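Local coordinates for protein hydrolase, haloacid dehalogenase-like family (Chlorobaculum tepidum, PDB 2HCF) that is assigned to the haloacid dehalogenase-like hydrolases and probably carries out a magnesium-dependent hydrolysis whose substrate is not established, at residues A[30-40]-A[57-68]; A[112-121]-A[136-144]. One frame throughout, in Å; residues are numbered along the deposited sequence.

Contact 1 of 2, residues A[30-40]-A[57-68]. With MG (magnesium ion), chain C.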
loop_
_atom_site.group_PDB
_atom_site.type_symbol
_atom_site.label_atom_id
_atom_site.label_comp_id
_atom_site.label_asym_id
_atom_site.label_seq_id
_atom_site.Cartn_x
_atom_site.Cartn_y
_atom_site.Cartn_z
ATOM N N LEU A 30 -10.832 -17.180 4.875
ATOM C CA LEU A 30 -10.975 -17.388 6.299
ATOM C C LEU A 30 -12.005 -18.475 6.657
ATOM O O LEU A 30 -11.799 -19.236 7.601
ATOM C CB LEU A 30 -11.326 -16.062 6.995
ATOM C CG LEU A 30 -10.289 -14.958 6.841
ATOM C CD1 LEU A 30 -10.709 -13.718 7.594
ATOM C CD2 LEU A 30 -8.900 -15.399 7.355
ATOM N N ILE A 31 -13.124 -18.526 5.937
ATOM C CA ILE A 31 -14.087 -19.619 6.133
ATOM C C ILE A 31 -13.401 -20.967 5.896
ATOM O O ILE A 31 -13.564 -21.920 6.666
ATOM C CB ILE A 31 -15.306 -19.486 5.200
ATOM C CG1 ILE A 31 -16.192 -18.317 5.642
ATOM C CG2 ILE A 31 -16.134 -20.788 5.205
ATOM C CD1 ILE A 31 -17.207 -17.854 4.582
ATOM N N GLU A 32 -12.609 -21.030 4.832
ATOM C CA GLU A 32 -11.892 -22.240 4.493
ATOM C C GLU A 32 -10.911 -22.699 5.566
ATOM O O GLU A 32 -10.785 -23.893 5.809
ATOM C CB GLU A 32 -11.160 -22.090 3.166
ATOM C CG GLU A 32 -10.475 -23.371 2.760
ATOM C CD GLU A 32 -9.930 -23.353 1.331
ATOM O OE1 GLU A 32 -10.394 -22.519 0.502
ATOM O OE2 GLU A 32 -9.030 -24.205 1.059
ATOM N N VAL A 33 -10.237 -21.765 6.219
ATOM C CA VAL A 33 -9.165 -22.091 7.149
ATOM C C VAL A 33 -9.674 -22.161 8.589
ATOM O O VAL A 33 -9.372 -23.110 9.303
ATOM C CB VAL A 33 -8.025 -21.076 7.021
ATOM C CG1 VAL A 33 -6.996 -21.221 8.127
ATOM C CG2 VAL A 33 -7.345 -21.239 5.628
ATOM N N TYR A 34 -10.444 -21.163 9.007
ATOM C CA TYR A 34 -10.930 -21.099 10.386
ATOM C C TYR A 34 -12.395 -21.531 10.581
ATOM O O TYR A 34 -12.841 -21.688 11.720
ATOM C CB TYR A 34 -10.795 -19.672 10.919
ATOM C CG TYR A 34 -9.385 -19.140 10.987
ATOM C CD1 TYR A 34 -8.566 -19.414 12.078
ATOM C CD2 TYR A 34 -8.882 -18.339 9.967
ATOM C CE1 TYR A 34 -7.270 -18.890 12.148
ATOM C CE2 TYR A 34 -7.608 -17.822 10.025
ATOM C CZ TYR A 34 -6.810 -18.091 11.110
ATOM O OH TYR A 34 -5.542 -17.580 11.133
ATOM N N GLY A 35 -13.148 -21.680 9.489
ATOM C CA GLY A 35 -14.580 -21.955 9.567
ATOM C C GLY A 35 -15.490 -20.723 9.553
ATOM O O GLY A 35 -16.680 -20.836 9.317
ATOM N N THR A 36 -14.930 -19.546 9.800
ATOM C CA THR A 36 -15.694 -18.314 9.868
ATOM C C THR A 36 -14.953 -17.213 9.122
ATOM O O THR A 36 -13.731 -17.212 9.084
ATOM C CB THR A 36 -15.919 -17.881 11.315
ATOM O OG1 THR A 36 -16.697 -16.679 11.338
ATOM C CG2 THR A 36 -14.606 -17.659 12.054
ATOM N N GLU A 37 -15.713 -16.298 8.527
ATOM C CA GLU A 37 -15.144 -15.081 7.941
ATOM C C GLU A 37 -14.971 -13.986 8.962
ATOM O O GLU A 37 -14.497 -12.906 8.643
ATOM C CB GLU A 37 -15.994 -14.561 6.768
ATOM C CG GLU A 37 -17.452 -14.205 7.097
ATOM C CD GLU A 37 -18.158 -13.495 5.934
ATOM O OE1 GLU A 37 -18.033 -12.255 5.828
ATOM O OE2 GLU A 37 -18.846 -14.170 5.135
ATOM N N GLY A 38 -15.321 -14.265 10.209
ATOM C CA GLY A 38 -15.216 -13.276 11.222
ATOM C C GLY A 38 -16.332 -12.281 11.032
ATOM O O GLY A 38 -17.375 -12.600 10.462
ATOM N N SER A 39 -16.105 -11.076 11.521
ATOM C CA SER A 39 -17.129 -10.059 11.542
ATOM C C SER A 39 -16.487 -8.699 11.664
ATOM O O SER A 39 -15.760 -8.435 12.615
ATOM C CB SER A 39 -18.087 -10.297 12.736
ATOM O OG SER A 39 -19.237 -9.475 12.670
ATOM N N THR A 40 -16.542 -7.899 10.620
ATOM C CA THR A 40 -15.962 -8.212 9.301
ATOM C C THR A 40 -16.059 -6.904 8.542
ATOM O O THR A 40 -15.935 -5.849 9.177
ATOM C CB THR A 40 -16.534 -9.427 8.496
ATOM O OG1 THR A 40 -15.966 -9.400 7.168
ATOM C CG2 THR A 40 -18.114 -9.429 8.410
ATOM N N VAL A 57 -10.848 -9.001 12.298
ATOM C CA VAL A 57 -12.155 -9.605 11.991
ATOM C C VAL A 57 -12.410 -10.936 12.719
ATOM O O VAL A 57 -13.566 -11.262 13.046
ATOM C CB VAL A 57 -12.364 -9.749 10.471
ATOM C CG1 VAL A 57 -12.148 -8.397 9.784
ATOM C CG2 VAL A 57 -11.452 -10.795 9.898
ATOM N N LEU A 58 -11.338 -11.698 12.967
ATOM C CA LEU A 58 -11.407 -12.934 13.731
ATOM C C LEU A 58 -11.502 -12.678 15.216
ATOM O O LEU A 58 -12.285 -13.330 15.923
ATOM C CB LEU A 58 -10.217 -13.848 13.427
ATOM C CG LEU A 58 -10.200 -14.358 11.970
ATOM C CD1 LEU A 58 -8.964 -15.202 11.707
ATOM C CD2 LEU A 58 -11.458 -15.136 11.653
ATOM N N SER A 59 -10.722 -11.740 15.727
ATOM C CA SER A 59 -10.807 -11.468 17.145
ATOM C C SER A 59 -12.208 -10.900 17.529
ATOM O O SER A 59 -12.687 -11.129 18.645
ATOM C CB SER A 59 -9.659 -10.561 17.581
ATOM O OG SER A 59 -9.850 -9.270 17.059
ATOM N N ASN A 60 -12.859 -10.199 16.587
ATOM C CA ASN A 60 -14.237 -9.696 16.748
ATOM C C ASN A 60 -15.253 -10.800 17.043
ATOM O O ASN A 60 -16.233 -10.561 17.757
ATOM C CB ASN A 60 -14.697 -8.924 15.493
ATOM C CG ASN A 60 -14.127 -7.515 15.402
ATOM O OD1 ASN A 60 -13.631 -6.966 16.386
ATOM N ND2 ASN A 60 -14.238 -6.904 14.211
ATOM N N VAL A 61 -15.043 -12.002 16.501
ATOM C CA VAL A 61 -15.953 -13.096 16.777
ATOM C C VAL A 61 -15.493 -14.005 17.937
ATOM O O VAL A 61 -16.116 -15.023 18.197
ATOM C CB VAL A 61 -16.308 -13.906 15.502
ATOM C CG1 VAL A 61 -16.965 -13.022 14.500
ATOM C CG2 VAL A 61 -15.100 -14.589 14.906
ATOM N N GLY A 62 -14.427 -13.627 18.633
ATOM C CA GLY A 62 -14.015 -14.291 19.873
ATOM C C GLY A 62 -12.797 -15.207 19.803
ATOM O O GLY A 62 -12.437 -15.818 20.802
ATOM N N LEU A 63 -12.158 -15.318 18.641
ATOM C CA LEU A 63 -10.914 -16.097 18.524
ATOM C C LEU A 63 -9.759 -15.440 19.282
ATOM O O LEU A 63 -9.607 -14.247 19.224
ATOM C CB LEU A 63 -10.510 -16.261 17.060
ATOM C CG LEU A 63 -11.155 -17.377 16.239
ATOM C CD1 LEU A 63 -12.488 -16.959 15.649
ATOM C CD2 LEU A 63 -10.220 -17.851 15.122
ATOM N N GLU A 64 -8.965 -16.223 20.012
ATOM C CA GLU A 64 -7.773 -15.684 20.727
ATOM C C GLU A 64 -6.653 -15.424 19.736
ATOM O O GLU A 64 -6.636 -16.048 18.694
ATOM C CB GLU A 64 -7.283 -16.645 21.825
ATOM C CG GLU A 64 -8.340 -17.024 22.849
ATOM C CD GLU A 64 -8.906 -15.805 23.573
ATOM O OE1 GLU A 64 -8.143 -14.816 23.745
ATOM O OE2 GLU A 64 -10.109 -15.829 23.954
ATOM N N ARG A 65 -5.732 -14.500 20.047
ATOM C CA ARG A 65 -4.638 -14.175 19.114
ATOM C C ARG A 65 -3.823 -15.401 18.789
ATOM O O ARG A 65 -3.523 -15.650 17.629
ATOM C CB ARG A 65 -3.731 -13.068 19.631
ATOM C CG ARG A 65 -4.232 -11.677 19.295
ATOM C CD ARG A 65 -3.193 -10.621 19.627
ATOM N NE ARG A 65 -2.209 -10.508 18.553
ATOM C CZ ARG A 65 -2.315 -9.685 17.512
ATOM N NH1 ARG A 65 -3.368 -8.869 17.389
ATOM N NH2 ARG A 65 -1.351 -9.666 16.590
ATOM N N ALA A 66 -3.514 -16.194 19.805
ATOM C CA ALA A 66 -2.731 -17.421 19.610
ATOM C C ALA A 66 -3.425 -18.370 18.662
ATOM O O ALA A 66 -2.774 -19.048 17.896
ATOM C CB ALA A 66 -2.480 -18.124 20.949
ATOM N N GLU A 67 -4.751 -18.444 18.757
ATOM C CA GLU A 67 -5.555 -19.306 17.852
ATOM C C GLU A 67 -5.524 -18.808 16.396
ATOM O O GLU A 67 -5.419 -19.588 15.434
ATOM C CB GLU A 67 -6.986 -19.373 18.384
ATOM C CG GLU A 67 -7.944 -20.206 17.581
ATOM C CD GLU A 67 -9.381 -20.145 18.120
ATOM O OE1 GLU A 67 -9.635 -19.423 19.129
ATOM O OE2 GLU A 67 -10.249 -20.825 17.518
ATOM N N ILE A 68 -5.618 -17.498 16.234
ATOM C CA ILE A 68 -5.508 -16.904 14.915
ATOM C C ILE A 68 -4.102 -17.166 14.362
ATOM O O ILE A 68 -3.958 -17.610 13.233
ATOM C CB ILE A 68 -5.793 -15.402 14.951
ATOM C CG1 ILE A 68 -7.236 -15.158 15.414
ATOM C CG2 ILE A 68 -5.548 -14.765 13.542
ATOM C CD1 ILE A 68 -7.461 -13.797 15.999
HETATM MG MG MG C . -11.375 -14.402 24.691
HETATM O O HOH W 1 -12.480 -14.211 22.786
HETATM O O HOH W 2 -12.436 -13.114 25.690
HETATM O O HOH W 3 -12.642 -16.217 25.246
HETATM O O HOH W 4 -9.950 -15.004 26.294
#

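Contact 2 of 2, residues A[112-121]-A[136-144]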
loop_
_atom_site.group_PDB
_atom_site.type_symbol
_atom_site.label_atom_id
_atom_site.label_comp_id
_atom_site.label_asym_id
_atom_site.label_seq_id
_atom_site.Cartn_x
_atom_site.Cartn_y
_atom_site.Cartn_z
ATOM N N LEU A 112 14.411 6.470 -7.186
ATOM C CA LEU A 112 14.156 5.044 -6.946
ATOM C C LEU A 112 12.697 4.857 -6.548
ATOM O O LEU A 112 12.244 5.433 -5.571
ATOM C CB LEU A 112 15.050 4.493 -5.846
ATOM C CG LEU A 112 14.730 3.053 -5.442
ATOM C CD1 LEU A 112 14.909 2.079 -6.599
ATOM C CD2 LEU A 112 15.578 2.666 -4.269
ATOM N N LEU A 113 11.955 4.047 -7.285
ATOM C CA LEU A 113 10.541 3.810 -6.922
ATOM C C LEU A 113 10.412 2.539 -6.095
ATOM O O LEU A 113 11.063 1.539 -6.397
ATOM C CB LEU A 113 9.655 3.676 -8.145
ATOM C CG LEU A 113 9.217 4.933 -8.897
ATOM C CD1 LEU A 113 8.627 4.465 -10.207
ATOM C CD2 LEU A 113 8.203 5.711 -8.123
ATOM N N GLY A 114 9.591 2.597 -5.045
ATOM C CA GLY A 114 9.226 1.408 -4.284
ATOM C C GLY A 114 7.776 1.438 -3.778
ATOM O O GLY A 114 7.091 2.471 -3.834
ATOM N N LEU A 115 7.316 0.293 -3.275
ATOM C CA LEU A 115 5.985 0.160 -2.751
ATOM C C LEU A 115 6.083 0.169 -1.258
ATOM O O LEU A 115 7.025 -0.395 -0.720
ATOM C CB LEU A 115 5.400 -1.160 -3.172
ATOM C CG LEU A 115 5.167 -1.243 -4.689
ATOM C CD1 LEU A 115 4.929 -2.649 -5.057
ATOM C CD2 LEU A 115 3.951 -0.386 -5.099
ATOM N N LEU A 116 5.116 0.791 -0.598
ATOM C CA LEU A 116 4.931 0.695 0.838
ATOM C C LEU A 116 3.432 0.531 1.033
ATOM O O LEU A 116 2.679 1.514 0.853
ATOM C CB LEU A 116 5.419 1.957 1.558
ATOM C CG LEU A 116 5.645 1.776 3.056
ATOM C CD1 LEU A 116 6.553 2.841 3.604
ATOM C CD2 LEU A 116 4.342 1.775 3.845
ATOM N N THR A 117 3.009 -0.712 1.327
ATOM C CA THR A 117 1.613 -1.088 1.210
ATOM C C THR A 117 1.104 -2.042 2.272
ATOM O O THR A 117 1.883 -2.802 2.858
ATOM C CB THR A 117 1.382 -1.671 -0.202
ATOM O OG1 THR A 117 0.056 -2.170 -0.317
ATOM C CG2 THR A 117 2.405 -2.729 -0.519
ATOM N N GLY A 118 -0.212 -1.989 2.520
ATOM C CA GLY A 118 -0.882 -2.914 3.451
ATOM C C GLY A 118 -1.145 -4.271 2.819
ATOM O O GLY A 118 -1.526 -5.222 3.505
ATOM N N ASN A 119 -0.995 -4.376 1.499
ATOM C CA ASN A 119 -1.113 -5.665 0.827
ATOM C C ASN A 119 0.059 -6.613 1.168
ATOM O O ASN A 119 1.211 -6.172 1.301
ATOM C CB ASN A 119 -1.125 -5.477 -0.706
ATOM C CG ASN A 119 -2.405 -4.842 -1.235
ATOM O OD1 ASN A 119 -3.402 -5.549 -1.460
ATOM N ND2 ASN A 119 -2.357 -3.524 -1.529
ATOM N N PHE A 120 -0.233 -7.916 1.288
ATOM C CA PHE A 120 0.783 -8.936 1.146
ATOM C C PHE A 120 1.389 -8.696 -0.240
ATOM O O PHE A 120 0.698 -8.250 -1.166
ATOM C CB PHE A 120 0.193 -10.363 1.213
ATOM C CG PHE A 120 -0.444 -10.721 2.542
ATOM C CD1 PHE A 120 0.289 -10.674 3.722
ATOM C CD2 PHE A 120 -1.765 -11.160 2.601
ATOM C CE1 PHE A 120 -0.308 -11.013 4.959
ATOM C CE2 PHE A 120 -2.344 -11.506 3.809
ATOM C CZ PHE A 120 -1.617 -11.421 4.991
ATOM N N GLU A 121 2.684 -8.945 -0.383
ATOM C CA GLU A 121 3.363 -8.689 -1.648
ATOM C C GLU A 121 2.731 -9.426 -2.807
ATOM O O GLU A 121 2.582 -8.840 -3.876
ATOM C CB GLU A 121 4.843 -9.076 -1.607
ATOM C CG GLU A 121 5.599 -8.742 -2.914
ATOM C CD GLU A 121 7.149 -8.835 -2.808
ATOM O OE1 GLU A 121 7.693 -9.274 -1.765
ATOM O OE2 GLU A 121 7.817 -8.433 -3.773
ATOM N N TYR A 136 7.126 -1.151 -12.730
ATOM C CA TYR A 136 7.733 0.072 -12.217
ATOM C C TYR A 136 8.396 -0.077 -10.830
ATOM O O TYR A 136 9.181 0.781 -10.420
ATOM C CB TYR A 136 6.683 1.185 -12.083
ATOM C CG TYR A 136 6.108 1.669 -13.369
ATOM C CD1 TYR A 136 6.858 2.460 -14.243
ATOM C CD2 TYR A 136 4.801 1.337 -13.734
ATOM C CE1 TYR A 136 6.313 2.890 -15.443
ATOM C CE2 TYR A 136 4.259 1.774 -14.915
ATOM C CZ TYR A 136 5.003 2.545 -15.759
ATOM O OH TYR A 136 4.431 2.942 -16.946
ATOM N N PHE A 137 8.060 -1.119 -10.090
ATOM C CA PHE A 137 8.418 -1.192 -8.672
ATOM C C PHE A 137 9.396 -2.350 -8.352
ATOM O O PHE A 137 8.982 -3.496 -8.169
ATOM C CB PHE A 137 7.157 -1.330 -7.849
ATOM C CG PHE A 137 6.213 -0.178 -8.006
ATOM C CD1 PHE A 137 6.448 1.018 -7.341
ATOM C CD2 PHE A 137 5.093 -0.287 -8.821
ATOM C CE1 PHE A 137 5.579 2.084 -7.481
ATOM C CE2 PHE A 137 4.217 0.770 -8.976
ATOM C CZ PHE A 137 4.453 1.966 -8.287
ATOM N N PRO A 138 10.702 -2.046 -8.270
ATOM C CA PRO A 138 11.702 -3.079 -8.065
ATOM C C PRO A 138 11.757 -3.672 -6.651
ATOM O O PRO A 138 12.383 -4.703 -6.466
ATOM C CB PRO A 138 13.012 -2.346 -8.424
ATOM C CG PRO A 138 12.754 -0.950 -8.038
ATOM C CD PRO A 138 11.304 -0.705 -8.334
ATOM N N PHE A 139 11.139 -3.022 -5.653
ATOM C CA PHE A 139 11.172 -3.523 -4.287
ATOM C C PHE A 139 10.057 -2.867 -3.513
ATOM O O PHE A 139 9.394 -1.964 -4.037
ATOM C CB PHE A 139 12.525 -3.189 -3.604
ATOM C CG PHE A 139 12.603 -1.790 -3.075
ATOM C CD1 PHE A 139 12.639 -0.727 -3.931
ATOM C CD2 PHE A 139 12.572 -1.537 -1.712
ATOM C CE1 PHE A 139 12.669 0.567 -3.462
ATOM C CE2 PHE A 139 12.597 -0.238 -1.242
ATOM C CZ PHE A 139 12.651 0.799 -2.096
ATOM N N GLY A 140 9.866 -3.247 -2.245
ATOM C CA GLY A 140 8.951 -2.505 -1.386
ATOM C C GLY A 140 8.962 -3.024 0.039
ATOM O O GLY A 140 9.802 -3.868 0.375
ATOM N N ALA A 141 8.114 -2.455 0.910
ATOM C CA ALA A 141 7.782 -3.073 2.147
ATOM C C ALA A 141 6.281 -3.377 2.120
ATOM O O ALA A 141 5.473 -2.565 1.600
ATOM C CB ALA A 141 8.137 -2.172 3.322
ATOM N N PHE A 142 5.923 -4.548 2.665
ATOM C CA PHE A 142 4.593 -5.157 2.515
ATOM C C PHE A 142 4.042 -5.749 3.815
ATOM O O PHE A 142 4.723 -5.776 4.870
ATOM C CB PHE A 142 4.653 -6.261 1.461
ATOM C CG PHE A 142 5.314 -5.859 0.170
ATOM C CD1 PHE A 142 4.564 -5.341 -0.869
ATOM C CD2 PHE A 142 6.686 -6.045 -0.024
ATOM C CE1 PHE A 142 5.185 -4.974 -2.093
ATOM C CE2 PHE A 142 7.307 -5.689 -1.261
ATOM C CZ PHE A 142 6.544 -5.135 -2.261
ATOM N N ALA A 143 2.809 -6.263 3.759
ATOM C CA ALA A 143 2.191 -6.906 4.937
ATOM C C ALA A 143 2.905 -8.194 5.353
ATOM O O ALA A 143 2.710 -8.690 6.464
ATOM C CB ALA A 143 0.711 -7.178 4.725
ATOM N N ASP A 144 3.732 -8.740 4.478
ATOM C CA ASP A 144 4.601 -9.844 4.895
ATOM C C ASP A 144 5.592 -9.426 5.976
ATOM O O ASP A 144 6.094 -10.262 6.725
ATOM C CB ASP A 144 5.330 -10.408 3.705
ATOM C CG ASP A 144 4.430 -10.527 2.501
ATOM O OD1 ASP A 144 4.183 -9.480 1.893
ATOM O OD2 ASP A 144 3.963 -11.636 2.161
#

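Contact 1 of 2, residues A[30-40]-A[57-68]
Gly38 and Leu58 bring the two backbones together, with their CA atoms 4.6 Å apart, where the loop after helix 21-34 passes the end of helix 50-59. One main-chain bond ties them here: Ser39 N donates to Val57 O at 3.0 Å. Asn60 adds a second tie. Its ND2 reaches Ser39 O at 2.7 Å (N-H...O 157°), and the acceptor lies in its amide plane. An ST turn shapes the loop, with Thr36 OG1 accepting from Gly38 N.

Tyr34 carries the far end. Its CG stands beside the backbone N (chi1 -62°), which sends the ring across to the second segment. Leu58 CD1 sits over one ring face in a CH-pi contact, 3.6 Å from the centroid and 19° off the normal. Val33 CG1 covers part of the opposite face. The hydroxyl donates to Ile68 O at 2.6 Å, with that oxygen at the ring edge. Leu63 CD2 meets the ring obliquely. In sequence these helices come after strand 5-9 and before strand 111-116, where many haloacid dehalogenase relatives carry a helical cap. Tyr34 also rests on Lys71 and Ala75 of helix 65-86.

Deeper in, Leu30 CD1 meets Val57 CG2 at 3.8 Å, the two side chains crossing at about a right angle. On the exposed side Val61 CG1 presses tightly on Ser39 CB, at 3.4 Å. Glu64, at the N-cap of helix 65-86, has a chain bent at chi2, and its OE2 binds a peripheral magnesium at 2.0 Å, alongside four waters. One of these waters also donates to Gly62 O.

Contact 2 of 2, residues A[112-121]-A[136-144]
Leu115 and Gly140 pair in parallel, followed by Leu116 and Ala141. Leu115 N donates to Phe139 O, Ala141 N to Leu115 O, and Thr117 N to Ala141 O. This is the edge of a Rossmann-like sheet, closing the beta-alpha-beta unit of strand 111-116, helix 121-129 and strand 140-141.

Packing is tight on the Leu115 face. Leu115 CD2 stands over the centre of the Phe137 ring, 3.6 Å from the centroid and 9° off its normal. Leu115 CD1 turns to the edge of Phe142, 3.8 Å from CE1. Thr117 CG2 is closer still, 3.4 Å from Phe142 CD1. Leu113 O is buried against Pro138 CD with no polar partner in the model.

The solvent side is more polar. Glu121 CG, anti to N (chi1 -177°), stands over the centre of the Phe142 ring in a CH-pi contact. The chain beyond is extended, its carboxylate nearly parallel to the ring and salt-bridged to Arg125. Exposed Asp144 turns back, and its OD1 takes Glu121 N at 2.8 Å on the syn lone pair. Its OD2 forms a salt bridge with Lys76.

Ala143 N reaches Asn119 O at 2.9 Å. Thr117 OG1 accepts from Asn119 N in an ST turn, and Asn119 ND2 bonds Asp12, a magnesium ligand. Lys127 holds Asn119 OD1. These bonds are consistent with Asn119 acting as a second-shell residue of the metal site.

Both segments of contact 1 precede those of contact 2 in the sequence. Their centres are 27 Å apart, and their nearest atoms stay about 8 Å apart without touching. Contact 1 joins helices 21-34, 50-59 and 65-86 at the periphery. Contact 2 lies near the centre of the chain, at one edge of the parallel sheet, where strand 140-141 pairs with strand 111-116, close to the magnesium held by Asp10, Asp12 and Asp178. Helix 65-86 links them: Tyr34 rests on it from contact 1, while Phe120 and Asp144 reach it from contact 2. The helical part sits beside the metal-binding end of the sheet, as expected for a cap over a hydrolase core.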